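Local structure of hydrogenase maturation factor (Thermoanaerobacter tengcongensis, 3VTH) at residues E521-D526 with F530-H535; L228-L233 with A239-R244; T554-I559 with R576-I581; R128-F133 with M318-F323. The protein probably transfers the carbamoyl group of carbamoyl phosphate, at the expense of ATP, to the C-terminal cysteine of HypE during [NiFe]-hydrogenase maturation. One frame throughout, in Å; residues are numbered along the deposited sequence.

Contact 1. Residues E521-D526 with F530-H535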
loop_
_atom_site.group_PDB
_atom_site.type_symbol
_atom_site.label_atom_id
_atom_site.label_comp_id
_atom_site.label_asym_id
_atom_site.label_seq_id
_atom_site.Cartn_x
_atom_site.Cartn_y
_atom_site.Cartn_z
ATOM N N GLU A 521 18.583 13.410 -4.973
ATOM C CA GLU A 521 18.435 14.853 -4.818
ATOM C C GLU A 521 18.285 15.260 -3.362
ATOM O O GLU A 521 17.651 14.551 -2.580
ATOM C CB GLU A 521 17.185 15.331 -5.570
ATOM C CG GLU A 521 16.995 14.672 -6.949
ATOM C CD GLU A 521 18.186 14.889 -7.842
ATOM O OE1 GLU A 521 18.710 13.890 -8.391
ATOM O OE2 GLU A 521 18.613 16.060 -7.964
ATOM N N ILE A 522 18.874 16.402 -3.015
ATOM C CA ILE A 522 18.559 17.064 -1.763
ATOM C C ILE A 522 17.925 18.393 -2.115
ATOM O O ILE A 522 18.486 19.208 -2.858
ATOM C CB ILE A 522 19.778 17.332 -0.828
ATOM C CG1 ILE A 522 20.738 16.147 -0.762
ATOM C CG2 ILE A 522 19.292 17.753 0.588
ATOM C CD1 ILE A 522 20.202 14.928 -0.206
ATOM N N LEU A 523 16.732 18.585 -1.592
ATOM C CA LEU A 523 15.975 19.792 -1.825
ATOM C C LEU A 523 15.804 20.525 -0.515
ATOM O O LEU A 523 15.895 19.925 0.565
ATOM C CB LEU A 523 14.585 19.423 -2.353
ATOM C CG LEU A 523 14.514 18.392 -3.476
ATOM C CD1 LEU A 523 13.043 18.133 -3.853
ATOM C CD2 LEU A 523 15.338 18.875 -4.704
ATOM N N VAL A 524 15.567 21.824 -0.609
ATOM C CA VAL A 524 14.892 22.521 0.462
ATOM C C VAL A 524 13.511 22.850 -0.095
ATOM O O VAL A 524 13.397 23.538 -1.111
ATOM C CB VAL A 524 15.638 23.781 0.899
ATOM C CG1 VAL A 524 14.774 24.603 1.847
ATOM C CG2 VAL A 524 16.978 23.405 1.556
ATOM N N CYS A 525 12.470 22.318 0.535
ATOM C CA CYS A 525 11.123 22.560 0.033
ATOM C C CYS A 525 10.055 22.717 1.092
ATOM O O CYS A 525 10.195 22.260 2.232
ATOM C CB CYS A 525 10.705 21.478 -0.957
ATOM S SG CYS A 525 10.844 19.803 -0.359
ATOM N N ASP A 526 8.985 23.388 0.697
ATOM C CA ASP A 526 7.765 23.391 1.489
ATOM C C ASP A 526 6.696 22.773 0.605
ATOM O O ASP A 526 7.026 22.081 -0.344
ATOM C CB ASP A 526 7.407 24.809 1.973
ATOM C CG ASP A 526 7.331 25.836 0.841
ATOM O OD1 ASP A 526 7.145 25.462 -0.339
ATOM O OD2 ASP A 526 7.460 27.048 1.141
ATOM N N PHE A 530 10.211 24.218 -4.274
ATOM C CA PHE A 530 11.426 23.510 -3.901
ATOM C C PHE A 530 12.642 24.226 -4.467
ATOM O O PHE A 530 12.542 24.935 -5.475
ATOM C CB PHE A 530 11.376 22.045 -4.368
ATOM C CG PHE A 530 11.600 21.870 -5.847
ATOM C CD1 PHE A 530 12.893 21.690 -6.360
ATOM C CD2 PHE A 530 10.538 21.888 -6.725
ATOM C CE1 PHE A 530 13.108 21.547 -7.736
ATOM C CE2 PHE A 530 10.745 21.726 -8.093
ATOM C CZ PHE A 530 12.026 21.555 -8.599
ATOM N N GLU A 531 13.773 24.073 -3.788
ATOM C CA GLU A 531 15.060 24.500 -4.314
ATOM C C GLU A 531 15.965 23.268 -4.313
ATOM O O GLU A 531 16.057 22.569 -3.312
ATOM C CB GLU A 531 15.672 25.640 -3.477
ATOM C CG GLU A 531 17.083 26.039 -3.987
ATOM C CD GLU A 531 17.758 27.188 -3.215
ATOM O OE1 GLU A 531 17.201 27.673 -2.202
ATOM O OE2 GLU A 531 18.868 27.593 -3.630
ATOM N N ARG A 532 16.608 22.996 -5.442
ATOM C CA ARG A 532 17.515 21.866 -5.548
ATOM C C ARG A 532 18.869 22.283 -4.995
ATOM O O ARG A 532 19.485 23.221 -5.499
ATOM C CB ARG A 532 17.670 21.471 -7.010
ATOM C CG ARG A 532 18.347 20.126 -7.206
ATOM C CD ARG A 532 18.793 20.017 -8.662
ATOM N NE ARG A 532 19.082 18.636 -9.029
ATOM C CZ ARG A 532 19.584 18.286 -10.202
ATOM N NH1 ARG A 532 19.865 19.223 -11.113
ATOM N NH2 ARG A 532 19.807 17.006 -10.455
ATOM N N ILE A 533 19.343 21.583 -3.969
ATOM C CA ILE A 533 20.553 22.005 -3.264
ATOM C C ILE A 533 21.742 21.128 -3.632
ATOM O O ILE A 533 22.871 21.613 -3.729
ATOM C CB ILE A 533 20.352 21.981 -1.732
ATOM C CG1 ILE A 533 19.116 22.805 -1.339
ATOM C CG2 ILE A 533 21.615 22.476 -0.992
ATOM C CD1 ILE A 533 19.239 24.296 -1.656
ATOM N N ALA A 534 21.486 19.836 -3.822
ATOM C CA ALA A 534 22.575 18.872 -4.051
ATOM C C ALA A 534 22.080 17.702 -4.893
ATOM O O ALA A 534 20.896 17.388 -4.889
ATOM C CB ALA A 534 23.161 18.361 -2.708
ATOM N N HIS A 535 22.995 17.090 -5.638
ATOM C CA HIS A 535 22.674 15.925 -6.457
ATOM C C HIS A 535 23.949 15.163 -6.793
ATOM O O HIS A 535 25.033 15.607 -6.453
ATOM C CB HIS A 535 21.925 16.347 -7.731
ATOM C CG HIS A 535 22.715 17.225 -8.656
ATOM N ND1 HIS A 535 23.466 16.718 -9.696
ATOM C CD2 HIS A 535 22.823 18.577 -8.739
ATOM C CE1 HIS A 535 24.026 17.716 -10.360
ATOM N NE2 HIS A 535 23.651 18.853 -9.804
#

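Contact 2. Residues L228-L233 with A239-R244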
loop_
_atom_site.group_PDB
_atom_site.type_symbol
_atom_site.label_atom_id
_atom_site.label_comp_id
_atom_site.label_asym_id
_atom_site.label_seq_id
_atom_site.Cartn_x
_atom_site.Cartn_y
_atom_site.Cartn_z
ATOM N N LEU A 228 -3.474 -17.052 -7.105
ATOM C CA LEU A 228 -2.990 -18.361 -7.526
ATOM C C LEU A 228 -2.145 -18.872 -6.400
ATOM O O LEU A 228 -1.293 -18.136 -5.868
ATOM C CB LEU A 228 -2.152 -18.253 -8.796
ATOM C CG LEU A 228 -2.899 -17.769 -10.037
ATOM C CD1 LEU A 228 -1.962 -17.060 -11.025
ATOM C CD2 LEU A 228 -3.642 -18.937 -10.688
ATOM N N ALA A 229 -2.384 -20.127 -6.040
ATOM C CA ALA A 229 -1.700 -20.765 -4.930
ATOM C C ALA A 229 -1.070 -22.090 -5.325
ATOM O O ALA A 229 -1.610 -22.836 -6.161
ATOM C CB ALA A 229 -2.669 -20.965 -3.757
ATOM N N VAL A 230 0.094 -22.354 -4.732
ATOM C CA VAL A 230 0.741 -23.656 -4.778
ATOM C C VAL A 230 1.374 -23.918 -3.420
ATOM O O VAL A 230 1.611 -22.988 -2.652
ATOM C CB VAL A 230 1.850 -23.778 -5.894
ATOM C CG1 VAL A 230 1.253 -23.665 -7.282
ATOM C CG2 VAL A 230 3.017 -22.773 -5.695
ATOM N N ASN A 231 1.676 -25.184 -3.145
ATOM C CA ASN A 231 2.509 -25.554 -2.007
ATOM C C ASN A 231 3.849 -24.807 -2.040
ATOM O O ASN A 231 4.676 -25.045 -2.930
ATOM C CB ASN A 231 2.746 -27.076 -2.039
ATOM C CG ASN A 231 3.526 -27.591 -0.844
ATOM O OD1 ASN A 231 4.064 -26.828 -0.043
ATOM N ND2 ASN A 231 3.585 -28.904 -0.716
ATOM N N ALA A 232 4.082 -23.945 -1.054
ATOM C CA ALA A 232 5.338 -23.169 -0.982
ATOM C C ALA A 232 6.563 -24.005 -0.583
ATOM O O ALA A 232 7.688 -23.492 -0.560
ATOM C CB ALA A 232 5.179 -21.964 -0.045
ATOM N N LEU A 233 6.346 -25.278 -0.249
ATOM C CA LEU A 233 7.462 -26.199 0.000
ATOM C C LEU A 233 7.775 -27.057 -1.232
ATOM O O LEU A 233 8.757 -27.825 -1.240
ATOM C CB LEU A 233 7.180 -27.118 1.211
ATOM C CG LEU A 233 6.920 -26.522 2.609
ATOM C CD1 LEU A 233 6.831 -27.643 3.656
ATOM C CD2 LEU A 233 7.994 -25.548 3.004
ATOM N N ALA A 239 8.126 -23.591 -9.592
ATOM C CA ALA A 239 8.684 -23.427 -10.932
ATOM C C ALA A 239 7.584 -23.404 -12.008
ATOM O O ALA A 239 7.639 -22.605 -12.939
ATOM C CB ALA A 239 9.709 -24.543 -11.242
ATOM N N THR A 240 6.594 -24.287 -11.888
ATOM C CA THR A 240 5.496 -24.334 -12.854
ATOM C C THR A 240 4.640 -23.058 -12.812
ATOM O O THR A 240 4.253 -22.529 -13.860
ATOM C CB THR A 240 4.625 -25.579 -12.628
ATOM O OG1 THR A 240 5.456 -26.737 -12.742
ATOM C CG2 THR A 240 3.487 -25.662 -13.657
ATOM N N LEU A 241 4.374 -22.560 -11.607
ATOM C CA LEU A 241 3.627 -21.320 -11.444
ATOM C C LEU A 241 4.353 -20.143 -12.101
ATOM O O LEU A 241 3.725 -19.356 -12.823
ATOM C CB LEU A 241 3.315 -21.040 -9.964
ATOM C CG LEU A 241 2.615 -19.715 -9.634
ATOM C CD1 LEU A 241 1.277 -19.636 -10.387
ATOM C CD2 LEU A 241 2.412 -19.545 -8.143
ATOM N N ARG A 242 5.661 -20.033 -11.866
ATOM C CA ARG A 242 6.475 -18.994 -12.500
ATOM C C ARG A 242 6.476 -19.083 -14.032
ATOM O O ARG A 242 6.400 -18.058 -14.700
ATOM C CB ARG A 242 7.919 -19.019 -11.978
ATOM C CG ARG A 242 8.074 -18.481 -10.570
ATOM C CD ARG A 242 9.545 -18.165 -10.231
ATOM N NE ARG A 242 9.637 -17.604 -8.884
ATOM C CZ ARG A 242 9.379 -16.338 -8.575
ATOM N NH1 ARG A 242 9.043 -15.468 -9.525
ATOM N NH2 ARG A 242 9.468 -15.932 -7.310
ATOM N N ARG A 243 6.568 -20.292 -14.580
ATOM C CA ARG A 243 6.536 -20.483 -16.039
ATOM C C ARG A 243 5.196 -20.065 -16.650
ATOM O O ARG A 243 5.155 -19.380 -17.672
ATOM C CB ARG A 243 6.846 -21.937 -16.425
ATOM C CG ARG A 243 7.040 -22.164 -17.946
ATOM C CD ARG A 243 7.190 -23.648 -18.339
ATOM N NE ARG A 243 7.767 -24.434 -17.253
ATOM C CZ ARG A 243 7.090 -25.289 -16.490
ATOM N NH1 ARG A 243 5.797 -25.518 -16.701
ATOM N NH2 ARG A 243 7.723 -25.928 -15.515
ATOM N N ARG A 244 4.105 -20.486 -16.021
ATOM C CA ARG A 244 2.781 -20.255 -16.572
ATOM C C ARG A 244 2.347 -18.796 -16.424
ATOM O O ARG A 244 1.831 -18.213 -17.368
ATOM C CB ARG A 244 1.768 -21.188 -15.936
ATOM C CG ARG A 244 1.968 -22.647 -16.318
ATOM C CD ARG A 244 0.834 -23.477 -15.779
ATOM N NE ARG A 244 1.019 -24.904 -16.027
ATOM C CZ ARG A 244 0.236 -25.847 -15.511
ATOM N NH1 ARG A 244 -0.781 -25.505 -14.729
ATOM N NH2 ARG A 244 0.464 -27.126 -15.778
#

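Contact 3. Residues T554-I559 with R576-I581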
loop_
_atom_site.group_PDB
_atom_site.type_symbol
_atom_site.label_atom_id
_atom_site.label_comp_id
_atom_site.label_asym_id
_atom_site.label_seq_id
_atom_site.Cartn_x
_atom_site.Cartn_y
_atom_site.Cartn_z
ATOM N N THR A 554 24.322 0.361 -17.504
ATOM C CA THR A 554 24.278 1.422 -16.515
ATOM C C THR A 554 25.664 1.610 -15.921
ATOM O O THR A 554 26.136 2.740 -15.797
ATOM C CB THR A 554 23.256 1.129 -15.391
ATOM O OG1 THR A 554 21.941 1.222 -15.936
ATOM C CG2 THR A 554 23.387 2.154 -14.265
ATOM N N ALA A 555 26.323 0.505 -15.575
ATOM C CA ALA A 555 27.684 0.581 -15.043
ATOM C C ALA A 555 28.645 1.247 -16.034
ATOM O O ALA A 555 29.470 2.070 -15.643
ATOM C CB ALA A 555 28.195 -0.799 -14.644
ATOM N N LEU A 556 28.553 0.882 -17.312
ATOM C CA LEU A 556 29.410 1.497 -18.340
ATOM C C LEU A 556 29.196 3.015 -18.438
ATOM O O LEU A 556 30.147 3.795 -18.577
ATOM C CB LEU A 556 29.177 0.840 -19.701
ATOM C CG LEU A 556 29.713 -0.586 -19.824
ATOM C CD1 LEU A 556 29.237 -1.216 -21.105
ATOM C CD2 LEU A 556 31.258 -0.589 -19.748
ATOM N N GLY A 557 27.939 3.423 -18.389
ATOM C CA GLY A 557 27.606 4.838 -18.290
ATOM C C GLY A 557 28.297 5.518 -17.114
ATOM O O GLY A 557 28.883 6.590 -17.271
ATOM N N PHE A 558 28.255 4.896 -15.940
ATOM C CA PHE A 558 28.851 5.501 -14.734
ATOM C C PHE A 558 30.377 5.615 -14.830
ATOM O O PHE A 558 30.976 6.511 -14.209
ATOM C CB PHE A 558 28.444 4.733 -13.462
ATOM C CG PHE A 558 27.147 5.211 -12.846
ATOM C CD1 PHE A 558 27.126 5.737 -11.556
ATOM C CD2 PHE A 558 25.959 5.189 -13.574
ATOM C CE1 PHE A 558 25.920 6.200 -10.975
ATOM C CE2 PHE A 558 24.761 5.642 -13.009
ATOM C CZ PHE A 558 24.750 6.160 -11.702
ATOM N N ILE A 559 30.992 4.720 -15.612
ATOM C CA ILE A 559 32.458 4.686 -15.732
ATOM C C ILE A 559 32.982 5.163 -17.088
ATOM O O ILE A 559 34.172 5.013 -17.367
ATOM C CB ILE A 559 33.033 3.269 -15.428
ATOM C CG1 ILE A 559 32.604 2.241 -16.495
ATOM C CG2 ILE A 559 32.651 2.854 -14.010
ATOM C CD1 ILE A 559 33.367 0.885 -16.441
ATOM N N ARG A 576 32.022 -6.187 -29.450
ATOM C CA ARG A 576 31.284 -5.409 -30.437
ATOM C C ARG A 576 30.215 -4.558 -29.756
ATOM O O ARG A 576 30.102 -3.366 -30.035
ATOM C CB ARG A 576 30.702 -6.322 -31.522
ATOM C CG ARG A 576 31.772 -6.778 -32.516
ATOM C CD ARG A 576 31.490 -8.131 -33.170
ATOM N NE ARG A 576 32.744 -8.772 -33.560
ATOM C CZ ARG A 576 32.860 -9.818 -34.378
ATOM N NH1 ARG A 576 31.791 -10.380 -34.929
ATOM N NH2 ARG A 576 34.063 -10.306 -34.653
ATOM N N GLU A 577 29.465 -5.166 -28.839
ATOM C CA GLU A 577 28.482 -4.440 -28.044
ATOM C C GLU A 577 29.113 -3.303 -27.228
ATOM O O GLU A 577 28.540 -2.211 -27.135
ATOM C CB GLU A 577 27.707 -5.396 -27.135
ATOM C CG GLU A 577 26.641 -4.719 -26.265
ATOM C CD GLU A 577 25.809 -5.707 -25.456
ATOM O OE1 GLU A 577 26.189 -6.900 -25.370
ATOM O OE2 GLU A 577 24.768 -5.288 -24.907
ATOM N N LEU A 578 30.291 -3.554 -26.655
ATOM C CA LEU A 578 31.011 -2.530 -25.894
ATOM C C LEU A 578 31.334 -1.302 -26.757
ATOM O O LEU A 578 31.055 -0.171 -26.362
ATOM C CB LEU A 578 32.300 -3.088 -25.277
ATOM C CG LEU A 578 33.182 -2.051 -24.561
ATOM C CD1 LEU A 578 32.484 -1.536 -23.289
ATOM C CD2 LEU A 578 34.556 -2.621 -24.231
ATOM N N ASP A 579 31.929 -1.543 -27.921
ATOM C CA ASP A 579 32.266 -0.485 -28.876
ATOM C C ASP A 579 31.046 0.397 -29.171
ATOM O O ASP A 579 31.128 1.628 -29.147
ATOM C CB ASP A 579 32.777 -1.114 -30.175
ATOM C CG ASP A 579 33.342 -0.085 -31.149
ATOM O OD1 ASP A 579 34.345 0.584 -30.799
ATOM O OD2 ASP A 579 32.798 0.030 -32.276
ATOM N N ILE A 580 29.918 -0.249 -29.434
ATOM C CA ILE A 580 28.695 0.446 -29.801
ATOM C C ILE A 580 28.173 1.297 -28.653
ATOM O O ILE A 580 27.821 2.475 -28.844
ATOM C CB ILE A 580 27.644 -0.557 -30.320
ATOM C CG1 ILE A 580 28.121 -1.122 -31.668
ATOM C CG2 ILE A 580 26.260 0.087 -30.407
ATOM C CD1 ILE A 580 27.314 -2.296 -32.205
ATOM N N ILE A 581 28.140 0.713 -27.456
ATOM C CA ILE A 581 27.682 1.434 -26.273
ATOM C C ILE A 581 28.526 2.695 -26.053
ATOM O O ILE A 581 27.976 3.778 -25.864
ATOM C CB ILE A 581 27.703 0.540 -25.001
ATOM C CG1 ILE A 581 26.600 -0.518 -25.076
ATOM C CG2 ILE A 581 27.537 1.386 -23.713
ATOM C CD1 ILE A 581 26.738 -1.653 -24.053
#

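Contact 4. Residues R128-F133 with M318-F323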
loop_
_atom_site.group_PDB
_atom_site.type_symbol
_atom_site.label_atom_id
_atom_site.label_comp_id
_atom_site.label_asym_id
_atom_site.label_seq_id
_atom_site.Cartn_x
_atom_site.Cartn_y
_atom_site.Cartn_z
ATOM N N ARG A 128 -23.296 -22.021 11.958
ATOM C CA ARG A 128 -22.327 -21.515 10.980
ATOM C C ARG A 128 -20.986 -22.252 11.007
ATOM O O ARG A 128 -20.009 -21.762 10.448
ATOM C CB ARG A 128 -22.111 -20.004 11.131
ATOM C CG ARG A 128 -23.339 -19.181 10.776
ATOM C CD ARG A 128 -23.068 -17.683 10.945
ATOM N NE ARG A 128 -24.190 -16.856 10.498
ATOM C CZ ARG A 128 -25.242 -16.524 11.246
ATOM N NH1 ARG A 128 -25.346 -16.949 12.497
ATOM N NH2 ARG A 128 -26.195 -15.752 10.731
ATOM N N TYR A 129 -20.949 -23.419 11.651
ATOM C CA TYR A 129 -19.779 -24.306 11.609
ATOM C C TYR A 129 -19.322 -24.508 10.174
ATOM O O TYR A 129 -20.101 -24.952 9.330
ATOM C CB TYR A 129 -20.121 -25.656 12.244
ATOM C CG TYR A 129 -19.000 -26.683 12.271
ATOM C CD1 TYR A 129 -17.754 -26.386 12.841
ATOM C CD2 TYR A 129 -19.203 -27.966 11.764
ATOM C CE1 TYR A 129 -16.730 -27.343 12.886
ATOM C CE2 TYR A 129 -18.188 -28.936 11.810
ATOM C CZ TYR A 129 -16.952 -28.605 12.362
ATOM O OH TYR A 129 -15.953 -29.552 12.411
ATOM N N ARG A 130 -18.073 -24.131 9.900
ATOM C CA ARG A 130 -17.450 -24.302 8.578
ATOM C C ARG A 130 -18.139 -23.494 7.462
ATOM O O ARG A 130 -17.900 -23.732 6.284
ATOM C CB ARG A 130 -17.334 -25.799 8.202
ATOM C CG ARG A 130 -16.534 -26.645 9.202
ATOM C CD ARG A 130 -16.461 -28.144 8.779
ATOM N NE ARG A 130 -16.007 -28.267 7.393
ATOM C CZ ARG A 130 -14.735 -28.181 7.006
ATOM N NH1 ARG A 130 -13.768 -27.997 7.901
ATOM N NH2 ARG A 130 -14.425 -28.279 5.718
ATOM N N TYR A 131 -18.969 -22.521 7.831
ATOM C CA TYR A 131 -19.571 -21.633 6.845
ATOM C C TYR A 131 -18.504 -20.691 6.236
ATOM O O TYR A 131 -17.910 -19.873 6.942
ATOM C CB TYR A 131 -20.762 -20.872 7.456
ATOM C CG TYR A 131 -21.362 -19.810 6.568
ATOM C CD1 TYR A 131 -21.471 -18.503 7.013
ATOM C CD2 TYR A 131 -21.831 -20.115 5.285
ATOM C CE1 TYR A 131 -22.037 -17.512 6.213
ATOM C CE2 TYR A 131 -22.379 -19.117 4.466
ATOM C CZ TYR A 131 -22.483 -17.833 4.943
ATOM O OH TYR A 131 -23.017 -16.844 4.157
ATOM N N PRO A 132 -18.240 -20.832 4.922
ATOM C CA PRO A 132 -17.080 -20.195 4.267
ATOM C C PRO A 132 -17.193 -18.682 4.131
ATOM O O PRO A 132 -16.236 -18.041 3.702
ATOM C CB PRO A 132 -17.078 -20.834 2.867
ATOM C CG PRO A 132 -17.947 -22.048 2.994
ATOM C CD PRO A 132 -18.995 -21.657 3.967
ATOM N N PHE A 133 -18.347 -18.109 4.486
ATOM C CA PHE A 133 -18.538 -16.653 4.361
ATOM C C PHE A 133 -18.992 -15.990 5.660
ATOM O O PHE A 133 -19.561 -14.879 5.664
ATOM C CB PHE A 133 -19.480 -16.330 3.187
ATOM C CG PHE A 133 -18.973 -16.854 1.868
ATOM C CD1 PHE A 133 -18.009 -16.150 1.153
ATOM C CD2 PHE A 133 -19.397 -18.082 1.389
ATOM C CE1 PHE A 133 -17.507 -16.655 -0.055
ATOM C CE2 PHE A 133 -18.902 -18.597 0.185
ATOM C CZ PHE A 133 -17.964 -17.887 -0.532
ATOM N N MET A 318 -6.469 -24.378 5.777
ATOM C CA MET A 318 -5.369 -24.646 6.706
ATOM C C MET A 318 -5.547 -25.896 7.570
ATOM O O MET A 318 -4.562 -26.554 7.910
ATOM C CB MET A 318 -5.070 -23.417 7.584
ATOM C CG MET A 318 -4.383 -22.250 6.848
ATOM S SD MET A 318 -2.802 -22.792 6.154
ATOM C CE MET A 318 -2.200 -21.291 5.391
ATOM N N GLU A 319 -6.785 -26.237 7.926
ATOM C CA GLU A 319 -7.013 -27.520 8.604
ATOM C C GLU A 319 -6.825 -28.740 7.670
ATOM O O GLU A 319 -6.671 -29.872 8.149
ATOM C CB GLU A 319 -8.354 -27.568 9.378
ATOM C CG GLU A 319 -9.385 -26.523 8.972
ATOM C CD GLU A 319 -10.550 -26.360 9.956
ATOM O OE1 GLU A 319 -10.870 -25.198 10.317
ATOM O OE2 GLU A 319 -11.154 -27.374 10.351
ATOM N N GLU A 320 -6.807 -28.511 6.353
ATOM C CA GLU A 320 -6.675 -29.622 5.389
ATOM C C GLU A 320 -5.253 -29.850 4.879
ATOM O O GLU A 320 -4.918 -30.968 4.487
ATOM C CB GLU A 320 -7.638 -29.471 4.199
ATOM C CG GLU A 320 -9.129 -29.417 4.549
ATOM C CD GLU A 320 -9.617 -30.611 5.367
ATOM O OE1 GLU A 320 -9.217 -31.762 5.077
ATOM O OE2 GLU A 320 -10.427 -30.396 6.298
ATOM N N ILE A 321 -4.421 -28.803 4.898
ATOM C CA ILE A 321 -3.039 -28.900 4.422
ATOM C C ILE A 321 -2.020 -28.753 5.575
ATOM O O ILE A 321 -2.341 -28.170 6.612
ATOM C CB ILE A 321 -2.757 -27.852 3.304
ATOM C CG1 ILE A 321 -2.961 -26.421 3.824
ATOM C CG2 ILE A 321 -3.652 -28.099 2.087
ATOM C CD1 ILE A 321 -2.575 -25.324 2.835
ATOM N N ASP A 322 -0.805 -29.280 5.401
ATOM C CA ASP A 322 0.270 -29.061 6.387
ATOM C C ASP A 322 1.504 -28.349 5.794
ATOM O O ASP A 322 2.654 -28.740 6.052
ATOM C CB ASP A 322 0.686 -30.374 7.071
ATOM C CG ASP A 322 1.201 -31.418 6.089
ATOM O OD1 ASP A 322 1.426 -31.078 4.903
ATOM O OD2 ASP A 322 1.391 -32.584 6.497
ATOM N N PHE A 323 1.260 -27.326 4.988
ATOM C CA PHE A 323 2.336 -26.587 4.332
ATOM C C PHE A 323 1.864 -25.178 4.054
ATOM O O PHE A 323 0.671 -24.972 3.817
ATOM C CB PHE A 323 2.828 -27.289 3.033
ATOM C CG PHE A 323 1.716 -27.745 2.105
ATOM C CD1 PHE A 323 1.014 -26.827 1.307
ATOM C CD2 PHE A 323 1.368 -29.094 2.036
ATOM C CE1 PHE A 323 -0.021 -27.252 0.454
ATOM C CE2 PHE A 323 0.352 -29.536 1.185
ATOM C CZ PHE A 323 -0.351 -28.613 0.393
HETATM O O HOH W 1 -11.560 -27.742 6.481
#

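Contact 1. Residues E521-D526 with F530-H535
Glu521 faces Arg532 across the hairpin of strands 517-525 and 530-542, where one carboxylate oxygen, OE2, takes both NE (2.8 Å) and NH2 (2.9 Å) of Arg532 in a side-on salt bridge. Both donors keep OE2 in the guanidinium plane, while the carboxylate is turned 33° from it; CD2 of His535 lies over one guanidinium face. Without the guanidinium, as with an alanine here, the buried Glu521 carboxylate would probably lose its positive mate and the His535 ring its flat neighbour. Ile522 marks a classic beta bulge: its O accepts from N of Ile533 (2.8 Å) and, over a longer and slightly more bent bond, from N of Ala534 (3.2 Å), shifting the antiparallel register by one. CD2 of Leu523 lies 4.1 Å from CD1 of the Phe530 ring and against CA of Arg532. Val524 and Glu531 form a hydrogen-bonded pair, and Val524 CG2, anti to its carbonyl carbon, reaches Ile533 CG1 at 3.6 Å. At Cys525, CB meets Phe530 CB at 3.5 Å.

Contact 2. Residues L228-L233 with A239-R244
Segment 228-233 continues from strand 226-229, extended through Val230 before the chain turns, and passes the helical segment 239-244 without a hydrogen bond between them; the nearest CA atoms, those of Val230 and Leu241, are 7.6 Å apart. Leu241 bridges that gap with its two methyls. Its CG stands opposite the backbone N (chi1 176°), which extends the fork away from the helix so that each methyl reaches its own partner. CD1 rests on Leu228, 4.0 Å from CB and 4.2 Å from CD1, whereas CD2 meets the CG2 methyl of Val230 at 4.1 Å. Leu228 and Val230, two residues apart in extended chain, both direct CB toward the helix, with Ala229 between them pointing away. Beyond Val230 comes an Asx turn, Asn231 OD1 accepting from N of Leu233 at 2.8 Å. Ile217 packs against Leu228 and Val230. Leu241 also touches Val326 and Thr328 of the adjacent strand 325-329, and through these contacts and Leu228 helix 235-245 lies against one face of the YrdC-like sheet.

Contact 3. Residues T554-I559 with R576-I581
Helical segments 554-559 and 576-581 come within 8.1 Å of each other at the CA atoms of Leu556 and Ile581, a separation bridged by side chains alone. Leu556 carries the whole contact from its helix. With CG anti to the carbonyl carbon (chi1 -71°), it directs its fork between Leu578 and Ile581, which lie three residues apart on the facing helix. Leu578 CD1 sits against both methyls of the fork, 3.9 Å from CD2 and equally far from CD1. The latter branch also meets Ile581, touching its CD1 at 3.9 Å and its CG2 at 4.1 Å. Leu556 crosses both partners at about a right angle, and the meeting is methyl against methyl. Phe569 of helix 567-572 and Ile563 add further contacts to Leu556, while Pro542 touches Ile581, all within the second Kae1-like subdomain. No hydrogen bond or charge links the two segments; with no polar group taking part, the contact rests on van der Waals and hydrophobic packing of methyls.

Contact 4. Residues R128-F133 with M318-F323
A type II beta turn in the first HypF zinc-finger region, running from Arg128 to Tyr131 and closed by the backbone bond from Tyr131 N to Arg128 O (2.9 Å), presents Arg130 to Glu319 and Glu320 in the YrdC-like domain. Arg130 occupies the third position of the turn with positive phi (64°), and its CB points toward segment 318-323. The aliphatic CG lies over the centre of one face of the neighbouring Tyr129 ring, 3.6 Å above its plane. Farther out the chain bends at chi3 (51°), bringing NH1 to Glu319 OE2 at 3.6 Å, a long salt bridge. That oxygen lies at the guanidinium edge, near its plane, although the carboxylate itself is turned 78° from the guanidinium. A water joins the second acid: it accepts from Arg130 NH1 at 2.6 Å and donates to Glu320 OE2 at 2.9 Å, spanning a direct NH1 to OE2 distance of 4.4 Å. Leu316 of helix 312-320 touches Arg130, and Lys206 and Ala209 of helix 204-213 touch Glu320. One guanidinium nitrogen thus serves two acids, one directly but at long range and the other through water. In this surface setting the attraction is likely to be softened by solvent, a polar and hydrated link between finger and YrdC-like domain.

Contacts 2 and 4 adjoin, their centres 21 Å apart: Asn231 OD1 packs 3.3 Å from CG of Phe323, and contact 2 is nested within the chain loop that contact 4 closes. In contact 2 the Leu228 side chain is about 8 Å from the bound ATP analogue and from magnesium; in contact 4 that of Arg130 is about 12 Å from the side chain of the zinc ligand Cys186. Contacts 1 and 3 share the second Kae1-like subdomain, with centres 31 Å apart and nearest atoms about 10 Å apart. Of these, contact 1 neighbours the other nucleotide site, the Glu521 side chain being about 10 Å from both iron and its nucleotide analogue; contact 3 is remote from the annotated sites. Contacts 1 and 2 lie 45 Å apart between centres.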